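Quinonprotein alcohol dehydrogenase-like protein (Bacteroides thetaiotaomicron VPI-5482, PDB 4R5O) is of unknown function but binds calcium and joins an immunoglobulin-like beta-sandwich domain to a seven-bladed beta-propeller of the YVTN repeat type. Local coordinates at residues G10-Y15 against E41-E46; P16-G21 against C79-K84. One frame throughout, in Å; residues are numbered along the deposited sequence.

Contact 1: G10-Y15 against E41-E46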
ATOM      1  N   GLY A  10      33.250  27.631 -38.046  1.00 83.76           N
ATOM      2  CA  GLY A  10      34.679  27.917 -37.989  1.00 83.78           C
ATOM      3  C   GLY A  10      35.173  28.723 -36.803  1.00 87.88           C
ATOM      4  O   GLY A  10      36.369  29.006 -36.727  1.00 88.12           O
ATOM      5  N   ASN A  11      34.288  29.096 -35.866  1.00 84.30           N
ATOM      6  CA  ASN A  11      34.679  29.880 -34.694  1.00 83.75           C
ATOM      7  C   ASN A  11      33.965  29.367 -33.421  1.00 87.73           C
ATOM      8  O   ASN A  11      34.067  30.014 -32.368  1.00 87.29           O
ATOM      9  CB  ASN A  11      34.374  31.388 -34.932  1.00 85.12           C
ATOM     10  CG  ASN A  11      32.953  31.768 -35.352  1.00105.69           C
ATOM     11  OD1 ASN A  11      31.943  31.325 -34.781  1.00 99.78           O
ATOM     12  ND2 ASN A  11      32.852  32.718 -36.276  1.00 93.76           N
ATOM     13  N   LEU A  12      33.309  28.180 -33.494  1.00 83.58           N
ATOM     14  CA  LEU A  12      32.525  27.652 -32.375  1.00 81.59           C
ATOM     15  C   LEU A  12      33.092  26.365 -31.708  1.00 88.42           C
ATOM     16  O   LEU A  12      32.307  25.451 -31.412  1.00 88.34           O
ATOM     17  CB  LEU A  12      31.105  27.319 -32.866  1.00 80.82           C
ATOM     18  CG  LEU A  12      30.133  28.472 -33.021  1.00 85.03           C
ATOM     19  CD1 LEU A  12      28.898  28.037 -33.748  1.00 84.94           C
ATOM     20  CD2 LEU A  12      29.740  29.051 -31.676  1.00 85.40           C
ATOM     21  N   ALA A  13      34.399  26.318 -31.368  1.00 85.59           N
ATOM     22  CA  ALA A  13      35.012  25.144 -30.681  1.00 83.98           C
ATOM     23  C   ALA A  13      34.866  23.838 -31.505  1.00 86.23           C
ATOM     24  O   ALA A  13      34.277  23.812 -32.597  1.00 87.32           O
ATOM     25  CB  ALA A  13      34.413  24.927 -29.292  1.00 82.61           C
ATOM     26  N   HIS A  14      35.459  22.774 -30.993  1.00 79.35           N
ATOM     27  CA  HIS A  14      35.471  21.516 -31.707  1.00 79.31           C
ATOM     28  C   HIS A  14      34.674  20.449 -30.961  1.00 81.67           C
ATOM     29  O   HIS A  14      34.286  19.454 -31.587  1.00 81.39           O
ATOM     30  CB  HIS A  14      36.910  21.055 -31.930  1.00 81.29           C
ATOM     31  CG  HIS A  14      37.734  22.002 -32.754  1.00 86.43           C
ATOM     32  ND1 HIS A  14      38.613  22.896 -32.163  1.00 88.29           N
ATOM     33  CD2 HIS A  14      37.754  22.187 -34.097  1.00 89.55           C
ATOM     34  CE1 HIS A  14      39.156  23.574 -33.162  1.00 89.31           C
ATOM     35  NE2 HIS A  14      38.664  23.187 -34.342  1.00 90.53           N
ATOM     36  N   TYR A  15      34.357  20.679 -29.649  1.00 75.91           N
ATOM     37  CA  TYR A  15      33.512  19.755 -28.889  1.00 73.73           C
ATOM     38  C   TYR A  15      32.061  19.839 -29.445  1.00 76.67           C
ATOM     39  O   TYR A  15      31.760  20.771 -30.202  1.00 75.73           O
ATOM     40  CB  TYR A  15      33.569  20.005 -27.369  1.00 73.47           C
ATOM     41  CG  TYR A  15      33.197  21.392 -26.899  1.00 74.92           C
ATOM     42  CD1 TYR A  15      31.865  21.788 -26.814  1.00 76.34           C
ATOM     43  CD2 TYR A  15      34.164  22.257 -26.389  1.00 75.38           C
ATOM     44  CE1 TYR A  15      31.514  23.064 -26.372  1.00 76.43           C
ATOM     45  CE2 TYR A  15      33.822  23.518 -25.898  1.00 75.56           C
ATOM     46  CZ  TYR A  15      32.494  23.923 -25.902  1.00 80.58           C
ATOM     47  OH  TYR A  15      32.141  25.158 -25.416  1.00 77.76           O
ATOM     48  N   GLU A  41      20.446  18.189 -32.116  1.00 62.03           N
ATOM     49  CA  GLU A  41      21.028  18.450 -33.422  1.00 63.88           C
ATOM     50  C   GLU A  41      22.385  19.071 -33.245  1.00 69.98           C
ATOM     51  O   GLU A  41      22.523  20.157 -32.669  1.00 69.82           O
ATOM     52  CB  GLU A  41      20.134  19.331 -34.299  1.00 66.46           C
ATOM     53  CG  GLU A  41      18.915  18.590 -34.823  1.00 81.70           C
ATOM     54  CD  GLU A  41      18.087  19.319 -35.861  1.00107.24           C
ATOM     55  OE1 GLU A  41      18.614  20.217 -36.564  1.00100.55           O
ATOM     56  OE2 GLU A  41      16.914  18.919 -36.020  1.00 99.44           O
ATOM     57  N   LEU A  42      23.396  18.355 -33.718  1.00 66.77           N
ATOM     58  CA  LEU A  42      24.777  18.792 -33.649  1.00 66.19           C
ATOM     59  C   LEU A  42      25.164  19.536 -34.914  1.00 74.61           C
ATOM     60  O   LEU A  42      24.944  19.059 -36.035  1.00 76.63           O
ATOM     61  CB  LEU A  42      25.704  17.595 -33.427  1.00 65.05           C
ATOM     62  CG  LEU A  42      26.001  17.160 -32.004  1.00 66.82           C
ATOM     63  CD1 LEU A  42      24.756  16.959 -31.173  1.00 65.98           C
ATOM     64  CD2 LEU A  42      26.771  15.905 -32.013  1.00 67.86           C
ATOM     65  N   LEU A  43      25.729  20.722 -34.727  1.00 71.53           N
ATOM     66  CA  LEU A  43      26.232  21.554 -35.806  1.00 72.88           C
ATOM     67  C   LEU A  43      27.419  20.826 -36.494  1.00 76.21           C
ATOM     68  O   LEU A  43      27.536  20.842 -37.719  1.00 77.10           O
ATOM     69  CB  LEU A  43      26.635  22.904 -35.199  1.00 73.54           C
ATOM     70  CG  LEU A  43      27.067  24.006 -36.157  1.00 82.39           C
ATOM     71  CD1 LEU A  43      25.875  24.534 -36.978  1.00 84.21           C
ATOM     72  CD2 LEU A  43      27.710  25.156 -35.402  1.00 85.67           C
ATOM     73  N   ASN A  44      28.243  20.132 -35.677  1.00 71.18           N
ATOM     74  CA  ASN A  44      29.402  19.293 -36.011  1.00 70.61           C
ATOM     75  C   ASN A  44      29.140  17.835 -35.500  1.00 72.07           C
ATOM     76  O   ASN A  44      29.647  17.433 -34.439  1.00 68.69           O
ATOM     77  CB  ASN A  44      30.679  19.909 -35.398  1.00 70.83           C
ATOM     78  CG  ASN A  44      30.622  20.157 -33.892  1.00 92.77           C
ATOM     79  OD1 ASN A  44      29.541  20.211 -33.276  1.00 85.80           O
ATOM     80  ND2 ASN A  44      31.786  20.335 -33.269  1.00 83.11           N
ATOM     81  N   PRO A  45      28.317  17.037 -36.224  1.00 69.98           N
ATOM     82  CA  PRO A  45      27.936  15.710 -35.692  1.00 69.94           C
ATOM     83  C   PRO A  45      28.964  14.592 -35.901  1.00 77.23           C
ATOM     84  O   PRO A  45      28.846  13.545 -35.263  1.00 76.48           O
ATOM     85  CB  PRO A  45      26.674  15.364 -36.490  1.00 71.80           C
ATOM     86  CG  PRO A  45      26.805  16.108 -37.761  1.00 76.63           C
ATOM     87  CD  PRO A  45      27.569  17.363 -37.460  1.00 72.05           C
ATOM     88  N   GLU A  46      29.927  14.790 -36.801  1.00 77.61           N
ATOM     89  CA  GLU A  46      30.930  13.795 -37.193  1.00 78.64           C
ATOM     90  C   GLU A  46      31.765  13.315 -35.991  1.00 82.71           C
ATOM     91  O   GLU A  46      32.390  14.116 -35.288  1.00 83.52           O
ATOM     92  CB  GLU A  46      31.868  14.330 -38.300  1.00 81.40           C
ATOM     93  CG  GLU A  46      32.403  15.750 -38.122  1.00 97.26           C
ATOM     94  CD  GLU A  46      31.469  16.911 -38.431  1.00124.81           C
ATOM     95  OE1 GLU A  46      30.408  16.684 -39.059  1.00119.03           O
ATOM     96  OE2 GLU A  46      31.835  18.063 -38.097  1.00120.59           O
TER
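The amide of Asn44 meets the backbone carbonyl of Tyr15 edge-on: the oxygen lies almost in the amide plane, beyond ND2, while neither amide face is used in this bond. Tyr15 itself offers Asn44 only its carbonyl; its CB points away, and the ring lies over Ala13 of the same bend. One ring face carries Ala13 CB, 3.7 Å above the plane and displaced toward the rim, so the bend packs partly on itself. The setting is the far end of the immunoglobulin-like beta-sandwich domain, where the chain leading up to strand 28-31 runs beside the loop between strands 35-38 and 49-54.

The hydrogen bond from Asn44 ND2 to Tyr15 O is 3.1 Å long and nearly straight at the hydrogen, 176°. Its approach to the carbonyl is less regular: the donor stands 59° out of the carbonyl plane, off the lone pairs. With chi1 at 55°, Asn44 CG sits between its own backbone N and carbonyl carbon, which lifts the amide off the loop toward the incoming chain. The other end of the amide is also used, OD1 accepting from the backbone N of Asn17. Two bonds at opposite ends thus fix the rotation of this buried group. His14 O is equally near ND2, yet the angle is too poor for a hydrogen bond.

Beside this polar grip lies a small apolar contact. Leu12 and Leu43 both direct their CB atoms across the gap, and the two side chains cross at about a right angle. Leu43 also leans on Leu9 and Asn17, which extends the patch along the N-terminal chain. Between the two leucines the touch is one methyl against another, Leu12 CD1 to Leu43 CD2 at 3.5 Å.

Contact 2: P16-G21 against C79-K84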
ATOM      1  N   PRO A  16      31.154  18.873 -29.142  1.00 72.31           N
ATOM      2  CA  PRO A  16      29.818  18.916 -29.761  1.00 71.70           C
ATOM      3  C   PRO A  16      29.069  20.233 -29.500  1.00 74.71           C
ATOM      4  O   PRO A  16      29.026  20.716 -28.369  1.00 74.52           O
ATOM      5  CB  PRO A  16      29.099  17.742 -29.098  1.00 72.03           C
ATOM      6  CG  PRO A  16      30.183  16.795 -28.761  1.00 76.09           C
ATOM      7  CD  PRO A  16      31.312  17.657 -28.313  1.00 72.03           C
ATOM      8  N   ASN A  17      28.513  20.818 -30.576  1.00 71.02           N
ATOM      9  CA  ASN A  17      27.716  22.053 -30.566  1.00 70.57           C
ATOM     10  C   ASN A  17      26.252  21.712 -30.860  1.00 74.13           C
ATOM     11  O   ASN A  17      25.889  21.463 -32.012  1.00 75.78           O
ATOM     12  CB  ASN A  17      28.259  23.088 -31.570  1.00 69.95           C
ATOM     13  CG  ASN A  17      29.643  23.597 -31.255  1.00 86.57           C
ATOM     14  OD1 ASN A  17      29.918  24.084 -30.155  1.00 87.80           O
ATOM     15  ND2 ASN A  17      30.521  23.590 -32.242  1.00 73.36           N
ATOM     16  N   VAL A  18      25.436  21.651 -29.798  1.00 68.08           N
ATOM     17  CA  VAL A  18      24.011  21.336 -29.817  1.00 66.73           C
ATOM     18  C   VAL A  18      23.228  22.613 -30.189  1.00 73.73           C
ATOM     19  O   VAL A  18      23.408  23.638 -29.543  1.00 73.94           O
ATOM     20  CB  VAL A  18      23.614  20.763 -28.431  1.00 67.41           C
ATOM     21  CG1 VAL A  18      22.106  20.664 -28.252  1.00 66.23           C
ATOM     22  CG2 VAL A  18      24.251  19.410 -28.216  1.00 66.54           C
ATOM     23  N   LEU A  19      22.384  22.560 -31.240  1.00 72.82           N
ATOM     24  CA  LEU A  19      21.597  23.729 -31.663  1.00 74.54           C
ATOM     25  C   LEU A  19      20.560  24.070 -30.571  1.00 78.34           C
ATOM     26  O   LEU A  19      20.059  23.170 -29.913  1.00 76.38           O
ATOM     27  CB  LEU A  19      20.928  23.495 -33.031  1.00 75.72           C
ATOM     28  N   LYS A  20      20.298  25.363 -30.324  1.00 77.55           N
ATOM     29  CA  LYS A  20      19.370  25.809 -29.268  1.00 77.60           C
ATOM     30  C   LYS A  20      17.966  25.253 -29.476  1.00 82.55           C
ATOM     31  O   LYS A  20      17.459  25.249 -30.595  1.00 84.33           O
ATOM     32  CB  LYS A  20      19.291  27.340 -29.186  1.00 81.51           C
ATOM     33  N   GLY A  21      17.378  24.756 -28.395  1.00 77.31           N
ATOM     34  CA  GLY A  21      16.037  24.193 -28.401  1.00 76.58           C
ATOM     35  C   GLY A  21      15.942  22.767 -28.897  1.00 79.34           C
ATOM     36  O   GLY A  21      14.833  22.215 -28.960  1.00 80.33           O
ATOM     37  N   CYS A  79      22.176  14.005 -20.838  1.00 56.48           N
ATOM     38  CA  CYS A  79      22.655  13.666 -22.156  1.00 56.48           C
ATOM     39  C   CYS A  79      24.076  14.112 -22.257  1.00 62.29           C
ATOM     40  O   CYS A  79      24.356  15.312 -22.213  1.00 64.29           O
ATOM     41  CB  CYS A  79      21.782  14.276 -23.243  1.00 56.14           C
ATOM     42  SG  CYS A  79      22.367  13.936 -24.907  1.00 61.05           S
ATOM     43  N   ILE A  80      24.983  13.141 -22.339  1.00 57.64           N
ATOM     44  CA  ILE A  80      26.403  13.398 -22.486  1.00 57.15           C
ATOM     45  C   ILE A  80      26.758  13.113 -23.933  1.00 61.74           C
ATOM     46  O   ILE A  80      26.564  11.992 -24.399  1.00 60.95           O
ATOM     47  CB  ILE A  80      27.247  12.577 -21.474  1.00 59.57           C
ATOM     48  CG1 ILE A  80      26.670  12.670 -20.035  1.00 58.86           C
ATOM     49  CG2 ILE A  80      28.706  13.008 -21.529  1.00 59.54           C
ATOM     50  CD1 ILE A  80      27.239  11.734 -19.065  1.00 66.83           C
ATOM     51  N   ILE A  81      27.205  14.141 -24.666  1.00 59.83           N
ATOM     52  CA  ILE A  81      27.636  14.005 -26.065  1.00 60.45           C
ATOM     53  C   ILE A  81      29.133  14.255 -26.078  1.00 65.90           C
ATOM     54  O   ILE A  81      29.585  15.301 -25.609  1.00 65.00           O
ATOM     55  CB  ILE A  81      26.854  14.914 -27.046  1.00 63.20           C
ATOM     56  CG1 ILE A  81      25.341  14.887 -26.734  1.00 61.66           C
ATOM     57  CG2 ILE A  81      27.184  14.532 -28.507  1.00 64.76           C
ATOM     58  CD1 ILE A  81      24.527  15.854 -27.447  1.00 65.71           C
ATOM     59  N   LYS A  82      29.890  13.265 -26.575  1.00 64.78           N
ATOM     60  CA  LYS A  82      31.353  13.201 -26.586  1.00 65.35           C
ATOM     61  C   LYS A  82      31.926  13.067 -28.006  1.00 71.04           C
ATOM     62  O   LYS A  82      31.350  12.357 -28.823  1.00 72.28           O
ATOM     63  CB  LYS A  82      31.710  11.952 -25.749  1.00 66.94           C
ATOM     64  CG  LYS A  82      33.169  11.594 -25.525  1.00 84.00           C
ATOM     65  CD  LYS A  82      33.225  10.357 -24.614  1.00 94.23           C
ATOM     66  CE  LYS A  82      34.616   9.836 -24.345  1.00106.51           C
ATOM     67  NZ  LYS A  82      34.588   8.653 -23.441  1.00111.66           N
ATOM     68  N   ASN A  83      33.063  13.728 -28.291  1.00 68.77           N
ATOM     69  CA  ASN A  83      33.827  13.576 -29.549  1.00 69.83           C
ATOM     70  C   ASN A  83      35.318  13.694 -29.200  1.00 72.57           C
ATOM     71  O   ASN A  83      35.646  13.955 -28.044  1.00 71.38           O
ATOM     72  CB  ASN A  83      33.402  14.559 -30.670  1.00 70.59           C
ATOM     73  CG  ASN A  83      33.723  16.024 -30.484  1.00 86.71           C
ATOM     74  OD1 ASN A  83      34.365  16.455 -29.519  1.00 81.72           O
ATOM     75  ND2 ASN A  83      33.280  16.834 -31.433  1.00 79.09           N
ATOM     76  N   LYS A  84      36.209  13.526 -30.185  1.00 70.39           N
ATOM     77  CA  LYS A  84      37.668  13.533 -30.028  1.00 70.52           C
ATOM     78  C   LYS A  84      38.165  14.759 -29.219  1.00 74.61           C
ATOM     79  O   LYS A  84      39.092  14.620 -28.416  1.00 74.27           O
ATOM     80  CB  LYS A  84      38.328  13.520 -31.424  1.00 73.74           C
ATOM     81  CG  LYS A  84      39.830  13.244 -31.423  1.00 83.93           C
ATOM     82  CD  LYS A  84      40.419  13.241 -32.830  1.00 87.98           C
ATOM     83  CE  LYS A  84      41.918  13.039 -32.802  1.00 88.55           C
ATOM     84  NZ  LYS A  84      42.504  12.957 -34.168  1.00 87.82           N
TER
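Apolar packing carries most of this contact, and Ile81 is at its middle, serving Pro16 with one branch and Val18 with the other. Its CG2 sits against the CB-CG edge of the proline ring, 3.8 Å from Pro16 CG and about as far from CB. Because CG2 is anti to the backbone N, CG1 falls beside that N (chi1 -44°) and carries the delta methyl the other way, along the incoming chain. There Ile81 CD1 reaches Val18 CG2 at 3.6 Å. Leu42, Tyr50 and Met90 close round the same isoleucine, and Val88 of strand 86-97 also touches Pro16.

Contacts between carbon and polar atoms come next. Pro16 CG rests 3.5 Å from the backbone oxygen of Ile81, and at the following inward position Pro16 CD packs against the Asn83 amide, 3.5 Å from OD1. Proline and asparagine approach from opposite directions. The alternation of the strand explains the spacing: Ile81 and Asn83 point at the proline, whereas Lys82 between them points away.

No hydrogen bond joins the two segments; the polar atoms of Asn83 are used just beyond them. ND2 donates to His14 O, two residues ahead of Pro16, and OD1 accepts weak bonds from the N atoms of Tyr85 and Gly86 in the turn that follows. Replacing Asn83 by alanine removes the amide, which would probably leave His14 O and the turn without their partner and open a gap beside Pro16 CD.

Strands 74-83 and 86-97 are antiparallel neighbours within the mixed five-stranded sheet, so the N-terminal chain here covers one face of a beta-hairpin near its turn. This packing of apolar side chains on a sheet face is consistent with the immunoglobulin-like beta-sandwich fold of this domain, although 16-21 forms no regular strand.

Overall arrangement
The two contacts are consecutive stages of one N-terminal run, residues 10-21, held first by loop 41-46 and then by segment 79-84; their centres are 8 Å apart. Each also reaches into the other. Asn17 ND2 probably donates to Leu12 O (2.7 Å), folding the bend back on itself, and Leu19 N probably donates to Glu41 O (2.8 Å). Asn83 OD1 packs 3.5 Å from Tyr15 CA and Asn44 OD1 3.8 Å from Pro16 CA, so both asparagines border the bend around Pro16. The centres lie about 51 and 43 Å from that of the chain, away from the calcium sites, including that of Asp356 and Asp358.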